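Local coordinates for protein phosphoribosylformylglycinamidine synthase 2 (PDB 3VIU) that belongs to the PurM-like (AIR synthase related) family, pairs two N-terminal-type with two C-terminal-type domains in one chain, and binds ADP and magnesium, at residues G66-V71 / V257-A262; V61-G64 / G70-R73; L676-E679 / P683-V686. All blocks are in the same frame, centred on the assembly; numbering follows the deposited sequence.

In the fold
From the N terminus, contact 2 comes first: 61-64 folds back on 70-73, closing a short hairpin at the edge of the first N-terminal-type sheet. Contact 1 starts within that hairpin, at 66-71, and shares G70 and V71 with it, but closes only at 257-262, across 185 intervening residues. The two closures therefore overlap rather than nest, and contact 1 ties the hairpin turn to the first C-terminal-type domain beside ADP. Contact 3, 676-679 with 683-686, follows in series and closes a tight helix-to-strand turn in the second C-terminal-type domain, its centre about 45 Å from that of contact 1.

Contact 1 (G66-V71 / V257-A262); sequences GENAGV and VQDMGA. With ADP (adenosine-5'-diphosphate), chain B.
D259 meets N68 across a buried, polar junction beside the bound ADP, a worked example of how parts of the chain far apart in sequence meet to line a ligand pocket. The aspartate leaves strand 254-259 with its CB directed at the 66-71 loop. A chi1 of 53° lodges CG between its own backbone N and carbonyl carbon, and the carboxylate then divides its two oxygens between different surroundings. OD1 turns to the asparagine, 3.4 Å from N68 CG and 4.1 Å from N68 CB. OD2 lies on the nucleotide side, 3.8 Å from ADP O3B, too long for a direct bond, and close to the carboxylate of D109, another residue of the pocket. The carboxylate stands nearly upright on the amide of N68, their planes 82° apart. Q258 reaches the same amide by bending at chi2, which brings its NE2 to 3.3 Å from N68 CG, with the two amide planes 67° apart.

The loop also holds the ribose through its backbone. ADP O3' donates to E67 O over 2.7 Å and accepts a weak hydrogen bond of 3.3 Å from G66 N. The E67 carboxylate is engaged elsewhere, in a salt bridge with R190 and a hydrogen bond from S189 N.

Helix 95-112 packs against both segments, touching N68 through D109 and D259 through R108 and S112, while Q258 touches V309 of strand 307-312 and E271 of helix 264-275.

Contact 2 (V61-G64 / G70-R73); sequences VLQG and GVVR
L62 and Q63 both face V71, and this pairing of two residues with one makes a classic beta bulge in the antiparallel hairpin of strands 61-63 and 70-75. The extra residue displaces the register by one: V61 and V72 form a non-hydrogen-bonded pair, whereas Q63 and V71 form a hydrogen-bonded one.

The tight part of the contact centres on V71 O. This carbonyl accepts from L62 N at 2.9 Å and from Q63 N at 3.1 Å, both donors approaching from the same face of its plane, and the first bond is the straighter (164° at the hydrogen against 150°). A single oxygen thus satisfies two consecutive amides, the signature of the bulge. V71 N returns a bond to Q63 O, although the position of that oxygen is less certain. The side chains of Q63 and V71 lie on one face of the hairpin, with Q63 CB 3.8 Å from V71 CG2; beyond CB the glutamine, bent at chi2, leads away from its neighbour.

V61 and V72 occupy the other face. There V61 meets P518 and V72 packs on L481 and A482 of strand 479-488, so the edge of the first N-terminal-type sheet is set against the second such domain.

Packing is looser toward exposed R73. L62 crosses its side chain at about a right angle, its CG 4.2 Å from R73 CB. The arginine, bent at chi2 and chi3, directs NH1 into a salt bridge with E183. L62 CD2 rests over one face of the guanidinium, displaced toward its rim and 3.9 Å from R73 NH1.

Contact 3 (L676-E679 / P683-V686); sequences LLEE and PYRV
L677, near the end of helix 670-679, and Y684, at the start of strand 684-690, approach most closely along the backbone, with their CA atoms 7.4 Å apart, after a tight turn in the chain. Both direct their CB atoms across the gap. L677 CD1 comes to 3.7 Å from Y684 CB and 3.8 Å from Y684 CG, meeting the tyrosine obliquely at the root of its ring, and L677 CB lies 3.9 Å from Y684 CD2. The leucine also touches I567 of strand 563-567, extending this apolar patch onto the sheet.

Such a turn is the second half of a beta-alpha-beta crossover: strand 661-665 leads into the helix, and strand 684-690 returns parallel to it in the same mixed sheet, with strand 563-567 lying between them. Here the return is marked by a polar link as well as by packing. With chi1 at 77°, the Y684 ring is swung back toward the helix, and its hydroxyl donates to E678 OE2 across 2.6 Å, reaching that oxygen nearly along its C-O axis.

E678 is exposed and extended beyond CG, and it runs past the rim of the ring: its CG lies in the ring plane, 3.9 Å from Y684 CE2. The carboxylate is turned 32° from the ring, and its OE2 remains near the ring plane, 3.3 Å from Y684 CE2.

Contact 1 (G66-V71 / V257-A262)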
ATOM      1  N   GLY A  66       3.025 -15.013   4.618  1.00 29.24           N
ATOM      2  CA  GLY A  66       3.888 -16.174   4.528  1.00 29.70           C
ATOM      3  C   GLY A  66       4.475 -16.288   3.135  1.00 29.26           C
ATOM      4  O   GLY A  66       5.630 -16.670   2.955  1.00 30.10           O
ATOM      5  N   GLU A  67       3.667 -15.944   2.143  1.00 28.84           N
ATOM      6  CA  GLU A  67       4.096 -15.991   0.757  1.00 27.73           C
ATOM      7  C   GLU A  67       4.395 -14.588   0.250  1.00 27.12           C
ATOM      8  O   GLU A  67       4.087 -13.602   0.919  1.00 27.57           O
ATOM      9  CB  GLU A  67       3.015 -16.649  -0.089  1.00 28.12           C
ATOM     10  CG  GLU A  67       2.829 -18.111   0.241  1.00 31.18           C
ATOM     11  CD  GLU A  67       4.148 -18.864   0.189  1.00 34.50           C
ATOM     12  OE1 GLU A  67       4.910 -18.646  -0.779  1.00 35.39           O
ATOM     13  OE2 GLU A  67       4.423 -19.673   1.106  1.00 35.62           O
ATOM     14  N   ASN A  68       4.992 -14.499  -0.931  1.00 26.06           N
ATOM     15  CA  ASN A  68       5.352 -13.208  -1.511  1.00 25.75           C
ATOM     16  C   ASN A  68       4.223 -12.183  -1.611  1.00 23.91           C
ATOM     17  O   ASN A  68       4.480 -10.998  -1.811  1.00 25.03           O
ATOM     18  CB  ASN A  68       5.984 -13.423  -2.886  1.00 27.35           C
ATOM     19  CG  ASN A  68       7.343 -14.088  -2.801  1.00 30.03           C
ATOM     20  OD1 ASN A  68       7.877 -14.552  -3.807  1.00 33.64           O
ATOM     21  ND2 ASN A  68       7.915 -14.131  -1.601  1.00 31.74           N
ATOM     22  N   ALA A  69       2.979 -12.633  -1.488  1.00 21.02           N
ATOM     23  CA  ALA A  69       1.840 -11.727  -1.542  1.00 18.82           C
ATOM     24  C   ALA A  69       0.584 -12.409  -1.026  1.00 19.38           C
ATOM     25  O   ALA A  69       0.550 -13.636  -0.884  1.00 19.08           O
ATOM     26  CB  ALA A  69       1.616 -11.233  -2.964  1.00 17.50           C
ATOM     27  N   GLY A  70      -0.436 -11.601  -0.732  1.00 17.79           N
ATOM     28  CA  GLY A  70      -1.701 -12.122  -0.256  1.00 16.67           C
ATOM     29  C   GLY A  70      -2.625 -12.335  -1.443  1.00 17.98           C
ATOM     30  O   GLY A  70      -2.573 -11.590  -2.419  1.00 19.13           O
ATOM     31  N   VAL A  71      -3.464 -13.362  -1.373  1.00 17.38           N
ATOM     32  CA  VAL A  71      -4.380 -13.658  -2.461  1.00 15.91           C
ATOM     33  C   VAL A  71      -5.773 -13.902  -1.922  1.00 16.25           C
ATOM     34  O   VAL A  71      -5.949 -14.616  -0.941  1.00 17.73           O
ATOM     35  CB  VAL A  71      -3.947 -14.921  -3.238  1.00 15.46           C
ATOM     36  CG1 VAL A  71      -4.756 -15.036  -4.540  1.00 11.83           C
ATOM     37  CG2 VAL A  71      -2.452 -14.876  -3.515  1.00 12.33           C
ATOM     38  N   VAL A 257       8.106 -20.514  -7.337  1.00 23.25           N
ATOM     39  CA  VAL A 257       8.708 -19.360  -7.985  1.00 21.54           C
ATOM     40  C   VAL A 257       9.062 -18.336  -6.922  1.00 23.42           C
ATOM     41  O   VAL A 257       8.254 -18.030  -6.044  1.00 23.67           O
ATOM     42  CB  VAL A 257       7.742 -18.699  -8.979  1.00 21.50           C
ATOM     43  CG1 VAL A 257       8.448 -17.564  -9.690  1.00 19.47           C
ATOM     44  CG2 VAL A 257       7.221 -19.719  -9.974  1.00 19.35           C
ATOM     45  N   GLN A 258      10.277 -17.809  -7.002  1.00 24.59           N
ATOM     46  CA  GLN A 258      10.752 -16.825  -6.045  1.00 25.02           C
ATOM     47  C   GLN A 258      11.412 -15.663  -6.754  1.00 27.02           C
ATOM     48  O   GLN A 258      12.172 -15.851  -7.706  1.00 28.23           O
ATOM     49  CB  GLN A 258      11.771 -17.454  -5.090  1.00 25.28           C
ATOM     50  CG  GLN A 258      11.215 -17.807  -3.739  1.00 28.17           C
ATOM     51  CD  GLN A 258      10.562 -16.617  -3.071  1.00 28.61           C
ATOM     52  OE1 GLN A 258      11.210 -15.608  -2.802  1.00 31.42           O
ATOM     53  NE2 GLN A 258       9.273 -16.726  -2.808  1.00 29.78           N
ATOM     54  N   ASP A 259      11.115 -14.454  -6.302  1.00 28.13           N
ATOM     55  CA  ASP A 259      11.739 -13.286  -6.889  1.00 29.59           C
ATOM     56  C   ASP A 259      12.938 -12.995  -6.018  1.00 30.83           C
ATOM     57  O   ASP A 259      13.005 -13.417  -4.863  1.00 27.93           O
ATOM     58  CB  ASP A 259      10.796 -12.080  -6.890  1.00 32.45           C
ATOM     59  CG  ASP A 259      10.216 -11.794  -5.522  1.00 35.17           C
ATOM     60  OD1 ASP A 259       9.448 -12.643  -5.018  1.00 36.86           O
ATOM     61  OD2 ASP A 259      10.525 -10.726  -4.951  1.00 37.24           O
HETATM   62  N   MSE A 260      13.895 -12.280  -6.581  1.00 32.68           N
HETATM   63  CA  MSE A 260      15.077 -11.933  -5.831  1.00 35.89           C
HETATM   64  C   MSE A 260      15.033 -10.451  -5.517  1.00 35.13           C
HETATM   65  O   MSE A 260      14.846  -9.617  -6.403  1.00 34.96           O
HETATM   66  CB  MSE A 260      16.321 -12.305  -6.632  1.00 40.04           C
HETATM   67  CG  MSE A 260      16.404 -13.803  -6.860  1.00 45.79           C
HETATM   68 SE   MSE A 260      18.018 -14.358  -7.712  1.00 57.76          SE
HETATM   69  CE  MSE A 260      19.259 -13.350  -6.647  1.00 53.00           C
ATOM     70  N   GLY A 261      15.166 -10.134  -4.238  1.00 34.50           N
ATOM     71  CA  GLY A 261      15.137  -8.749  -3.824  1.00 34.18           C
ATOM     72  C   GLY A 261      16.233  -8.524  -2.818  1.00 33.57           C
ATOM     73  O   GLY A 261      17.402  -8.792  -3.089  1.00 33.51           O
ATOM     74  N   ALA A 262      15.851  -8.036  -1.649  1.00 33.61           N
ATOM     75  CA  ALA A 262      16.808  -7.784  -0.590  1.00 32.49           C
ATOM     76  C   ALA A 262      17.504  -9.098  -0.253  1.00 31.40           C
ATOM     77  O   ALA A 262      16.842 -10.111  -0.025  1.00 30.47           O
ATOM     78  CB  ALA A 262      16.088  -7.237   0.635  1.00 32.68           C
TER
HETATM   79  PB  ADP B 800       9.797  -9.326   0.134  1.00 74.65           P
HETATM   80  O1B ADP B 800      11.137  -9.083   0.738  1.00 75.79           O
HETATM   81  O2B ADP B 800       9.162  -7.922  -0.330  1.00 74.08           O
HETATM   82  O3B ADP B 800       9.983 -10.356  -1.188  1.00 74.54           O
HETATM   83  PA  ADP B 800       9.209  -9.706   2.772  1.00 68.93           P
HETATM   84  O1A ADP B 800      10.197 -10.714   3.247  1.00 68.84           O
HETATM   85  O2A ADP B 800       9.870  -8.231   2.890  1.00 68.99           O
HETATM   86  O3A ADP B 800       8.793 -10.037   1.218  1.00 71.48           O
HETATM   87  O5' ADP B 800       7.851  -9.707   3.679  1.00 64.03           O
HETATM   88  C5' ADP B 800       7.903 -10.792   4.626  1.00 57.25           C
HETATM   89  C4' ADP B 800       6.565 -11.583   4.722  1.00 52.52           C
HETATM   90  O4' ADP B 800       5.796 -11.169   5.896  1.00 50.76           O
HETATM   91  C3' ADP B 800       5.616 -11.385   3.512  1.00 50.00           C
HETATM   92  O3' ADP B 800       4.875 -12.591   3.282  1.00 48.00           O
HETATM   93  C2' ADP B 800       4.728 -10.220   3.951  1.00 48.84           C
HETATM   94  O2' ADP B 800       3.472 -10.208   3.268  1.00 46.83           O
HETATM   95  C1' ADP B 800       4.598 -10.435   5.461  1.00 49.10           C
HETATM   96  N9  ADP B 800       4.476  -9.160   6.181  1.00 48.44           N
HETATM   97  C8  ADP B 800       5.486  -8.280   6.451  1.00 47.66           C
HETATM   98  N7  ADP B 800       5.032  -7.252   7.109  1.00 47.23           N
HETATM   99  C5  ADP B 800       3.705  -7.399   7.305  1.00 46.31           C
HETATM  100  C6  ADP B 800       2.693  -6.631   7.938  1.00 45.84           C
HETATM  101  N6  ADP B 800       2.999  -5.423   8.537  1.00 45.15           N
HETATM  102  N1  ADP B 800       1.428  -7.104   7.943  1.00 45.24           N
HETATM  103  C2  ADP B 800       1.110  -8.274   7.367  1.00 44.61           C
HETATM  104  N3  ADP B 800       2.032  -9.026   6.763  1.00 44.46           N
HETATM  105  C4  ADP B 800       3.324  -8.632   6.710  1.00 46.63           C

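Contact 2 (V61-G64 / G70-R73)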
ATOM      1  N   VAL A  61     -10.114 -15.453   1.724  1.00 17.45           N
ATOM      2  CA  VAL A  61      -8.665 -15.654   1.766  1.00 15.47           C
ATOM      3  C   VAL A  61      -8.220 -16.981   1.167  1.00 16.81           C
ATOM      4  O   VAL A  61      -8.719 -18.038   1.540  1.00 16.85           O
ATOM      5  CB  VAL A  61      -8.118 -15.569   3.212  1.00 13.87           C
ATOM      6  CG1 VAL A  61      -6.620 -15.817   3.211  1.00 12.71           C
ATOM      7  CG2 VAL A  61      -8.420 -14.202   3.812  1.00 11.43           C
ATOM      8  N   LEU A  62      -7.277 -16.923   0.231  1.00 18.21           N
ATOM      9  CA  LEU A  62      -6.748 -18.135  -0.397  1.00 19.84           C
ATOM     10  C   LEU A  62      -5.305 -18.301   0.043  1.00 21.29           C
ATOM     11  O   LEU A  62      -4.786 -19.416   0.100  1.00 20.24           O
ATOM     12  CB  LEU A  62      -6.798 -18.043  -1.927  1.00 17.45           C
ATOM     13  CG  LEU A  62      -8.154 -17.910  -2.620  1.00 19.21           C
ATOM     14  CD1 LEU A  62      -7.945 -17.866  -4.121  1.00 19.89           C
ATOM     15  CD2 LEU A  62      -9.056 -19.072  -2.241  1.00 19.97           C
ATOM     16  N   GLN A  63      -4.673 -17.169   0.355  1.00 23.65           N
ATOM     17  CA  GLN A  63      -3.279 -17.127   0.789  1.00 24.50           C
ATOM     18  C   GLN A  63      -3.032 -15.895   1.652  1.00 24.49           C
ATOM     19  O   GLN A  63      -3.248 -14.769   1.205  1.00 23.25           O
ATOM     20  CB  GLN A  63      -2.361 -17.077  -0.430  1.00 28.50           C
ATOM     21  CG  GLN A  63      -0.905 -17.321  -0.110  1.00 33.16           C
ATOM     22  CD  GLN A  63      -0.722 -18.567   0.724  1.00 36.25           C
ATOM     23  OE1 GLN A  63      -0.786 -18.517   1.955  1.00 38.04           O
ATOM     24  NE2 GLN A  63      -0.517 -19.701   0.059  1.00 36.72           N
ATOM     25  N   GLY A  64      -2.581 -16.113   2.885  1.00 25.14           N
ATOM     26  CA  GLY A  64      -2.307 -15.010   3.790  1.00 24.87           C
ATOM     27  C   GLY A  64      -0.817 -14.753   3.956  1.00 26.37           C
ATOM     28  O   GLY A  64      -0.024 -15.157   3.102  1.00 27.59           O
ATOM     29  N   GLY A  70      -0.436 -11.601  -0.732  1.00 17.79           N
ATOM     30  CA  GLY A  70      -1.701 -12.122  -0.256  1.00 16.67           C
ATOM     31  C   GLY A  70      -2.625 -12.335  -1.443  1.00 17.98           C
ATOM     32  O   GLY A  70      -2.573 -11.590  -2.419  1.00 19.13           O
ATOM     33  N   VAL A  71      -3.464 -13.362  -1.373  1.00 17.38           N
ATOM     34  CA  VAL A  71      -4.380 -13.658  -2.461  1.00 15.91           C
ATOM     35  C   VAL A  71      -5.773 -13.902  -1.922  1.00 16.25           C
ATOM     36  O   VAL A  71      -5.949 -14.616  -0.941  1.00 17.73           O
ATOM     37  CB  VAL A  71      -3.947 -14.921  -3.238  1.00 15.46           C
ATOM     38  CG1 VAL A  71      -4.756 -15.036  -4.540  1.00 11.83           C
ATOM     39  CG2 VAL A  71      -2.452 -14.876  -3.515  1.00 12.33           C
ATOM     40  N   VAL A  72      -6.760 -13.299  -2.570  1.00 16.02           N
ATOM     41  CA  VAL A  72      -8.147 -13.467  -2.167  1.00 15.46           C
ATOM     42  C   VAL A  72      -8.964 -13.887  -3.377  1.00 16.60           C
ATOM     43  O   VAL A  72      -8.591 -13.615  -4.520  1.00 16.15           O
ATOM     44  CB  VAL A  72      -8.743 -12.159  -1.599  1.00 14.72           C
ATOM     45  CG1 VAL A  72      -7.936 -11.706  -0.395  1.00 13.85           C
ATOM     46  CG2 VAL A  72      -8.778 -11.081  -2.678  1.00 10.83           C
ATOM     47  N   ARG A  73     -10.076 -14.560  -3.113  1.00 17.30           N
ATOM     48  CA  ARG A  73     -10.975 -15.025  -4.162  1.00 19.05           C
ATOM     49  C   ARG A  73     -11.900 -13.875  -4.554  1.00 19.56           C
ATOM     50  O   ARG A  73     -12.405 -13.167  -3.681  1.00 19.80           O
ATOM     51  CB  ARG A  73     -11.799 -16.202  -3.632  1.00 21.50           C
ATOM     52  CG  ARG A  73     -12.774 -16.787  -4.621  1.00 22.78           C
ATOM     53  CD  ARG A  73     -12.693 -18.293  -4.572  1.00 27.95           C
ATOM     54  NE  ARG A  73     -13.177 -18.842  -3.315  1.00 31.68           N
ATOM     55  CZ  ARG A  73     -12.924 -20.078  -2.904  1.00 33.19           C
ATOM     56  NH1 ARG A  73     -12.184 -20.883  -3.652  1.00 33.97           N
ATOM     57  NH2 ARG A  73     -13.424 -20.516  -1.756  1.00 34.08           N
TER

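Contact 3 (L676-E679 / P683-V686)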
ATOM      1  N   LEU A 676     -34.582   2.389   3.955  1.00 25.50           N
ATOM      2  CA  LEU A 676     -33.445   1.503   4.196  1.00 24.92           C
ATOM      3  C   LEU A 676     -32.542   2.029   5.320  1.00 25.62           C
ATOM      4  O   LEU A 676     -32.211   1.297   6.256  1.00 24.43           O
ATOM      5  CB  LEU A 676     -32.646   1.324   2.899  1.00 24.70           C
ATOM      6  CG  LEU A 676     -31.366   0.472   2.888  1.00 25.63           C
ATOM      7  CD1 LEU A 676     -31.056   0.035   1.459  1.00 25.39           C
ATOM      8  CD2 LEU A 676     -30.190   1.268   3.462  1.00 26.34           C
ATOM      9  N   LEU A 677     -32.155   3.297   5.237  1.00 25.42           N
ATOM     10  CA  LEU A 677     -31.296   3.874   6.260  1.00 26.65           C
ATOM     11  C   LEU A 677     -31.953   3.801   7.634  1.00 28.93           C
ATOM     12  O   LEU A 677     -31.293   3.507   8.632  1.00 29.18           O
ATOM     13  CB  LEU A 677     -30.961   5.324   5.917  1.00 24.81           C
ATOM     14  CG  LEU A 677     -30.187   5.511   4.615  1.00 23.60           C
ATOM     15  CD1 LEU A 677     -30.015   6.989   4.344  1.00 22.09           C
ATOM     16  CD2 LEU A 677     -28.845   4.805   4.706  1.00 19.61           C
ATOM     17  N   GLU A 678     -33.255   4.067   7.683  1.00 29.85           N
ATOM     18  CA  GLU A 678     -33.990   4.018   8.942  1.00 30.01           C
ATOM     19  C   GLU A 678     -33.998   2.621   9.555  1.00 30.32           C
ATOM     20  O   GLU A 678     -33.823   2.470  10.761  1.00 30.66           O
ATOM     21  CB  GLU A 678     -35.420   4.500   8.727  1.00 29.70           C
ATOM     22  CG  GLU A 678     -35.618   5.957   9.066  1.00 31.70           C
ATOM     23  CD  GLU A 678     -36.716   6.592   8.254  1.00 33.70           C
ATOM     24  OE1 GLU A 678     -37.721   5.902   7.974  1.00 34.64           O
ATOM     25  OE2 GLU A 678     -36.575   7.784   7.902  1.00 35.05           O
ATOM     26  N   GLU A 679     -34.200   1.602   8.727  1.00 31.07           N
ATOM     27  CA  GLU A 679     -34.221   0.227   9.216  1.00 32.69           C
ATOM     28  C   GLU A 679     -32.849  -0.186   9.736  1.00 31.89           C
ATOM     29  O   GLU A 679     -32.713  -1.227  10.380  1.00 32.22           O
ATOM     30  CB  GLU A 679     -34.665  -0.736   8.108  1.00 35.03           C
ATOM     31  CG  GLU A 679     -36.036  -0.411   7.532  1.00 41.06           C
ATOM     32  CD  GLU A 679     -36.541  -1.457   6.554  1.00 44.07           C
ATOM     33  OE1 GLU A 679     -35.806  -1.795   5.599  1.00 45.92           O
ATOM     34  OE2 GLU A 679     -37.684  -1.934   6.740  1.00 46.66           O
ATOM     35  N   PRO A 683     -28.315   7.643  11.347  1.00 19.46           N
ATOM     36  CA  PRO A 683     -28.702   9.053  11.257  1.00 18.37           C
ATOM     37  C   PRO A 683     -28.468   9.448   9.809  1.00 19.57           C
ATOM     38  O   PRO A 683     -27.522   8.964   9.184  1.00 18.07           O
ATOM     39  CB  PRO A 683     -27.716   9.745  12.194  1.00 20.38           C
ATOM     40  CG  PRO A 683     -27.317   8.657  13.164  1.00 20.73           C
ATOM     41  CD  PRO A 683     -27.171   7.468  12.257  1.00 20.09           C
ATOM     42  N   TYR A 684     -29.329  10.298   9.267  1.00 20.06           N
ATOM     43  CA  TYR A 684     -29.178  10.731   7.883  1.00 22.37           C
ATOM     44  C   TYR A 684     -29.912  12.043   7.677  1.00 24.86           C
ATOM     45  O   TYR A 684     -30.671  12.485   8.543  1.00 25.63           O
ATOM     46  CB  TYR A 684     -29.733   9.670   6.919  1.00 21.66           C
ATOM     47  CG  TYR A 684     -31.245   9.646   6.806  1.00 21.80           C
ATOM     48  CD1 TYR A 684     -31.916  10.533   5.958  1.00 22.89           C
ATOM     49  CD2 TYR A 684     -32.006   8.751   7.554  1.00 21.33           C
ATOM     50  CE1 TYR A 684     -33.306  10.530   5.859  1.00 21.21           C
ATOM     51  CE2 TYR A 684     -33.402   8.740   7.465  1.00 24.14           C
ATOM     52  CZ  TYR A 684     -34.043   9.633   6.615  1.00 23.48           C
ATOM     53  OH  TYR A 684     -35.417   9.638   6.528  1.00 24.62           O
ATOM     54  N   ARG A 685     -29.676  12.662   6.525  1.00 27.22           N
ATOM     55  CA  ARG A 685     -30.321  13.925   6.185  1.00 27.72           C
ATOM     56  C   ARG A 685     -30.427  14.133   4.688  1.00 26.37           C
ATOM     57  O   ARG A 685     -29.562  13.708   3.918  1.00 26.32           O
ATOM     58  CB  ARG A 685     -29.555  15.110   6.779  1.00 30.79           C
ATOM     59  CG  ARG A 685     -29.856  15.414   8.240  1.00 36.76           C
ATOM     60  CD  ARG A 685     -29.895  16.926   8.478  1.00 38.33           C
ATOM     61  NE  ARG A 685     -31.054  17.548   7.837  1.00 39.61           N
ATOM     62  CZ  ARG A 685     -31.010  18.669   7.118  1.00 39.59           C
ATOM     63  NH1 ARG A 685     -29.861  19.313   6.933  1.00 36.58           N
ATOM     64  NH2 ARG A 685     -32.125  19.145   6.579  1.00 40.06           N
ATOM     65  N   VAL A 686     -31.505  14.793   4.285  1.00 25.53           N
ATOM     66  CA  VAL A 686     -31.737  15.119   2.890  1.00 24.49           C
ATOM     67  C   VAL A 686     -31.286  16.571   2.740  1.00 22.86           C
ATOM     68  O   VAL A 686     -32.050  17.494   3.008  1.00 23.99           O
ATOM     69  CB  VAL A 686     -33.235  15.011   2.528  1.00 25.12           C
ATOM     70  CG1 VAL A 686     -33.431  15.319   1.051  1.00 23.19           C
ATOM     71  CG2 VAL A 686     -33.753  13.614   2.858  1.00 22.94           C
TER